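Local coordinates for leucine aminopeptidase 1 (Caenorhabditis elegans, PDB 2HB6), which uses two zinc ions per subunit to release N-terminal amino acids, preferably leucine, from peptides, and probably acts as a digestive enzyme, at residues Val250-Val255 and Asp359-Thr364; His292-Thr297 and Thr478-Tyr483. The protein carries 1 engineered substitution. All coordinates share one frame; numbering follows the deposited sequence. Where two conformers were deposited one is given.

Interaction 1 (Val250-Val255 and Asp359-Thr364); sequences VGKGVV and DMATLT. With NA (sodium ion), chain F.
Lys-252 packs on Ala-361 at the end of strand 356-361 and carries its amine from the sheet to the metal. Its CB presses on Ala-361 CB at 3.4 Å, tighter than ordinary van der Waals contact. With CG opposite the backbone N (chi1 174°) and the rest of the chain extended, the side chain runs past the carbonyl of Thr-362 until NZ meets the sodium ion at 2.3 Å. Asp-257, Asp-275 and Glu-336 supply the other protein ligands, and Thr-362 OG1 hydrogen-bonds to Asp-275, positioning this ligand from the second shell. Behind the lysine the strands pair in parallel: Met-360 N donates to Val-250 O (2.9 Å), and Lys-252 N to Met-360 O (3.1 Å). Val-250 and Asp-359 are bridge partners on one face of the sheet, their CB atoms 4.0 Å apart; the buried carboxylate turns away to hydrogen-bond with His-455 and Trp-453. Where the strands part, a water bridges them, donating to Lys-252 O (2.8 Å) and accepting from Thr-362 N (3.0 Å). The lysine at the strand end, with these three carboxylates, makes up what is by similarity the second zinc site of M17 aminopeptidases, here occupied by sodium.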
loop_
_atom_site.group_PDB
_atom_site.type_symbol
_atom_site.label_atom_id
_atom_site.label_comp_id
_atom_site.label_asym_id
_atom_site.label_seq_id
_atom_site.Cartn_x
_atom_site.Cartn_y
_atom_site.Cartn_z
ATOM N N VAL A 250 -27.311 18.115 19.739
ATOM C CA VAL A 250 -25.870 18.374 19.779
ATOM C C VAL A 250 -25.306 18.028 18.393
ATOM O O VAL A 250 -25.551 16.947 17.884
ATOM C CB VAL A 250 -25.180 17.532 20.885
ATOM C CG1 VAL A 250 -23.685 17.890 21.004
ATOM C CG2 VAL A 250 -25.900 17.754 22.247
ATOM N N GLY A 251 -24.578 18.954 17.775
ATOM C CA GLY A 251 -24.122 18.760 16.402
ATOM C C GLY A 251 -22.616 18.863 16.276
ATOM O O GLY A 251 -22.001 19.731 16.881
ATOM N N LYS A 252 -22.015 17.975 15.479
ATOM C CA LYS A 252 -20.581 18.027 15.227
ATOM C C LYS A 252 -20.278 19.047 14.147
ATOM O O LYS A 252 -20.691 18.880 12.989
ATOM C CB LYS A 252 -20.061 16.652 14.798
ATOM C CG LYS A 252 -18.585 16.644 14.381
ATOM C CD LYS A 252 -18.260 15.337 13.649
ATOM C CE LYS A 252 -16.895 15.474 13.050
ATOM N NZ LYS A 252 -16.344 14.184 12.500
ATOM N N GLY A 253 -19.547 20.094 14.527
ATOM C CA GLY A 253 -19.273 21.220 13.624
ATOM C C GLY A 253 -17.796 21.368 13.329
ATOM O O GLY A 253 -17.209 22.438 13.543
ATOM N N VAL A 254 -17.198 20.298 12.818
ATOM C CA VAL A 254 -15.801 20.331 12.388
ATOM C C VAL A 254 -15.736 20.975 11.011
ATOM O O VAL A 254 -16.068 20.352 9.998
ATOM C CB VAL A 254 -15.148 18.909 12.407
ATOM C CG1 VAL A 254 -13.730 18.964 11.828
ATOM C CG2 VAL A 254 -15.081 18.392 13.862
ATOM N N VAL A 255 -15.348 22.248 10.974
ATOM C CA VAL A 255 -15.436 23.015 9.718
ATOM C C VAL A 255 -14.450 22.480 8.662
ATOM O O VAL A 255 -14.687 22.590 7.463
ATOM C CB VAL A 255 -15.239 24.544 9.952
ATOM C CG1 VAL A 255 -16.335 25.073 10.888
ATOM C CG2 VAL A 255 -13.849 24.854 10.539
ATOM N N ASP A 359 -27.243 13.450 19.546
ATOM C CA ASP A 359 -26.068 14.002 18.893
ATOM C C ASP A 359 -26.033 13.505 17.453
ATOM O O ASP A 359 -26.350 12.354 17.188
ATOM C CB ASP A 359 -24.763 13.741 19.683
ATOM C CG ASP A 359 -24.255 12.306 19.559
ATOM O OD1 ASP A 359 -24.604 11.484 20.428
ATOM O OD2 ASP A 359 -23.493 12.009 18.604
ATOM N N MET A 360 -25.727 14.402 16.520
ATOM C CA MET A 360 -25.713 14.033 15.114
ATOM C C MET A 360 -24.412 14.529 14.507
ATOM O O MET A 360 -23.973 15.648 14.782
ATOM C CB MET A 360 -26.929 14.607 14.374
ATOM C CG MET A 360 -27.055 14.135 12.904
ATOM S SD MET A 360 -28.542 14.678 12.014
ATOM C CE MET A 360 -28.254 16.459 11.846
ATOM N N ALA A 361 -23.771 13.668 13.719
ATOM C CA ALA A 361 -22.407 13.898 13.301
ATOM C C ALA A 361 -22.089 13.067 12.076
ATOM O O ALA A 361 -22.608 11.965 11.908
ATOM C CB ALA A 361 -21.450 13.545 14.410
ATOM N N THR A 362 -21.206 13.604 11.245
ATOM C CA THR A 362 -20.551 12.847 10.182
ATOM C C THR A 362 -19.273 12.221 10.768
ATOM O O THR A 362 -18.226 12.850 10.781
ATOM C CB THR A 362 -20.167 13.801 8.999
ATOM O OG1 THR A 362 -19.366 14.874 9.505
ATOM C CG2 THR A 362 -21.411 14.403 8.359
ATOM N N LEU A 363 -19.373 11.036 11.343
ATOM C CA LEU A 363 -18.211 10.467 12.000
ATOM C C LEU A 363 -17.248 9.563 11.314
ATOM O O LEU A 363 -16.066 9.816 11.270
ATOM C CB LEU A 363 -18.602 9.725 13.256
ATOM C CG LEU A 363 -19.185 10.435 14.438
ATOM C CD1 LEU A 363 -20.665 10.219 14.281
ATOM C CD2 LEU A 363 -18.680 9.766 15.681
ATOM N N THR A 364 -17.746 8.418 10.913
ATOM C CA THR A 364 -16.880 7.416 10.366
ATOM C C THR A 364 -17.246 6.974 8.980
ATOM O O THR A 364 -18.402 6.965 8.604
ATOM C CB THR A 364 -16.951 6.175 11.279
ATOM O OG1 THR A 364 -18.315 5.737 11.368
ATOM C CG2 THR A 364 -16.620 6.528 12.704
HETATM NA NA NA F . -14.187 14.647 11.795
HETATM O O HOH W 1 -20.679 16.532 11.425
#

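Interaction 2 (His292-Thr297 and Thr478-Tyr483); sequences HGFSQT and TLLGKY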
loop_
_atom_site.group_PDB
_atom_site.type_symbol
_atom_site.label_atom_id
_atom_site.label_comp_id
_atom_site.label_asym_id
_atom_site.label_seq_id
_atom_site.Cartn_x
_atom_site.Cartn_y
_atom_site.Cartn_z
ATOM N N HIS A 292 -42.210 27.221 14.413
ATOM C CA HIS A 292 -43.571 26.706 14.443
ATOM C C HIS A 292 -44.093 26.313 15.823
ATOM O O HIS A 292 -44.701 25.260 15.998
ATOM C CB HIS A 292 -43.746 25.617 13.384
ATOM C CG HIS A 292 -43.601 26.149 11.994
ATOM N ND1 HIS A 292 -44.671 26.629 11.269
ATOM C CD2 HIS A 292 -42.502 26.363 11.230
ATOM C CE1 HIS A 292 -44.242 27.101 10.113
ATOM N NE2 HIS A 292 -42.931 26.937 10.055
ATOM N N GLY A 293 -43.878 27.201 16.786
ATOM C CA GLY A 293 -44.545 27.133 18.072
ATOM C C GLY A 293 -44.118 25.911 18.868
ATOM O O GLY A 293 -44.953 25.252 19.468
ATOM N N PHE A 294 -42.824 25.599 18.845
ATOM C CA PHE A 294 -42.301 24.415 19.539
ATOM C C PHE A 294 -42.555 24.496 21.040
ATOM O O PHE A 294 -42.109 25.425 21.715
ATOM C CB PHE A 294 -40.802 24.202 19.258
ATOM C CG PHE A 294 -40.309 22.811 19.612
ATOM C CD1 PHE A 294 -40.554 21.724 18.756
ATOM C CD2 PHE A 294 -39.607 22.591 20.799
ATOM C CE1 PHE A 294 -40.088 20.427 19.085
ATOM C CE2 PHE A 294 -39.147 21.300 21.146
ATOM C CZ PHE A 294 -39.400 20.220 20.272
ATOM N N SER A 295 -43.282 23.511 21.556
ATOM C CA SER A 295 -43.922 23.646 22.868
ATOM C C SER A 295 -43.050 23.147 24.031
ATOM O O SER A 295 -43.424 23.282 25.203
ATOM C CB SER A 295 -45.263 22.907 22.860
ATOM O OG SER A 295 -45.052 21.511 22.787
ATOM N N GLN A 296 -41.904 22.550 23.710
ATOM C CA GLN A 296 -41.000 22.018 24.736
ATOM C C GLN A 296 -39.703 22.795 24.805
ATOM O O GLN A 296 -39.387 23.560 23.902
ATOM C CB GLN A 296 -40.702 20.539 24.473
ATOM C CG GLN A 296 -41.954 19.700 24.308
ATOM C CD GLN A 296 -42.817 19.663 25.569
ATOM O OE1 GLN A 296 -42.314 19.510 26.679
ATOM N NE2 GLN A 296 -44.129 19.809 25.393
ATOM N N THR A 297 -38.949 22.592 25.881
ATOM C CA THR A 297 -37.621 23.154 25.971
ATOM C C THR A 297 -36.691 22.459 24.974
ATOM O O THR A 297 -36.656 21.221 24.894
ATOM C CB THR A 297 -37.094 23.122 27.415
ATOM O OG1 THR A 297 -37.957 23.926 28.232
ATOM C CG2 THR A 297 -35.662 23.682 27.506
ATOM N N THR A 478 -40.094 15.693 11.566
ATOM C CA THR A 478 -41.089 14.599 11.683
ATOM C C THR A 478 -41.000 13.908 13.023
ATOM O O THR A 478 -42.016 13.536 13.555
ATOM C CB THR A 478 -41.018 13.584 10.508
ATOM O OG1 THR A 478 -39.775 12.875 10.530
ATOM C CG2 THR A 478 -41.148 14.319 9.189
ATOM N N LEU A 479 -39.818 13.798 13.593
ATOM C CA LEU A 479 -39.629 13.172 14.911
ATOM C C LEU A 479 -40.229 14.021 16.041
ATOM O O LEU A 479 -40.887 13.499 16.955
ATOM C CB LEU A 479 -38.133 12.924 15.191
ATOM C CG LEU A 479 -37.794 12.301 16.550
ATOM C CD1 LEU A 479 -38.356 10.843 16.626
ATOM C CD2 LEU A 479 -36.300 12.321 16.759
ATOM N N LEU A 480 -39.995 15.326 15.974
ATOM C CA LEU A 480 -40.369 16.226 17.074
ATOM C C LEU A 480 -41.527 17.149 16.691
ATOM O O LEU A 480 -41.909 18.027 17.460
ATOM C CB LEU A 480 -39.162 17.035 17.536
ATOM C CG LEU A 480 -37.890 16.266 17.960
ATOM C CD1 LEU A 480 -36.827 17.300 18.332
ATOM C CD2 LEU A 480 -38.209 15.374 19.176
ATOM N N GLY A 481 -42.100 16.916 15.512
ATOM C CA GLY A 481 -43.163 17.766 14.981
ATOM C C GLY A 481 -44.457 17.764 15.776
ATOM O O GLY A 481 -45.249 18.703 15.670
ATOM N N LYS A 482 -44.674 16.719 16.572
ATOM C CA LYS A 482 -45.847 16.655 17.443
ATOM C C LYS A 482 -45.871 17.795 18.459
ATOM O O LYS A 482 -46.928 18.142 18.969
ATOM C CB LYS A 482 -45.958 15.294 18.139
ATOM C CG LYS A 482 -44.837 15.013 19.160
ATOM C CD LYS A 482 -45.074 13.682 19.869
ATOM C CE LYS A 482 -43.800 13.162 20.508
ATOM N NZ LYS A 482 -43.762 11.666 20.565
ATOM N N TYR A 483 -44.713 18.404 18.726
ATOM C CA TYR A 483 -44.651 19.553 19.640
ATOM C C TYR A 483 -44.825 20.913 18.952
ATOM O O TYR A 483 -44.706 21.964 19.595
ATOM C CB TYR A 483 -43.345 19.535 20.430
ATOM C CG TYR A 483 -43.104 18.248 21.181
ATOM C CD1 TYR A 483 -44.028 17.779 22.113
ATOM C CD2 TYR A 483 -41.942 17.506 20.971
ATOM C CE1 TYR A 483 -43.806 16.600 22.815
ATOM C CE2 TYR A 483 -41.704 16.330 21.667
ATOM C CZ TYR A 483 -42.642 15.883 22.586
ATOM O OH TYR A 483 -42.418 14.714 23.273
#
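Phe-294 swings its ring to the side opposite the backbone N (chi1 -164°), while Tyr-483 sets CG opposite its carbonyl carbon (chi1 -55°), and the two rings meet in an offset edge-to-face pair. The edge of Tyr-483 points to the face of Phe-294, with the planes at 81° and the centroids 5.7 Å apart. Tyr-483 CB sits over that phenylalanine ring, 4.0 Å from its centroid, while Leu-480 O lies near the ring plane at its edge, 3.4 Å from CE1. The tyrosine ring is itself sandwiched: Gln-296 CG covers one face at 3.7 Å from the centroid, and Lys-482 CG the opposite one. A bend at chi2 folds the glutamine back, so that NE2 donates to Ser-295 OG (3.2 Å) and OE1 accepts from Glu-245 N. With an alanine in place of Gln-296, that face of Tyr-483 would probably lose its cover, and Glu-245 N and Ser-295 OG would be left without these partners. The backbones are joined by Ser-295 N, which donates to Tyr-483 O at 2.9 Å from a position tilted out of the carbonyl plane. Tyr-483 N in turn bonds to Leu-480 O (3.1 Å), closing the 3-10 turn that follows helix 473-480. An aromatic edge-to-face pair thus fastens the 3-10 turn 481-483 to the loop that links helix 277-290 to strand 297-307 in the alpha/beta catalytic domain.

In the fold
Interaction 1 is the more central of the two, almost entirely buried, its centre about 10 Å from the centre of the chain, whereas interaction 2, centred about 17 Å out, is only partly buried. They do not touch, their nearest atoms being about 9 Å apart, yet both relate to strand 246-254: its C-terminal end supplies 250-255, while Ile-247 near its start packs against Phe-294 and Tyr-483. The loop 292-297 also leads into strand 297-307, the other parallel neighbour of that strand. Their chemistry follows their place: regular strand pairing and metal coordination at the active site, against aromatic packing and a loop-to-turn hydrogen bond nearer the surface.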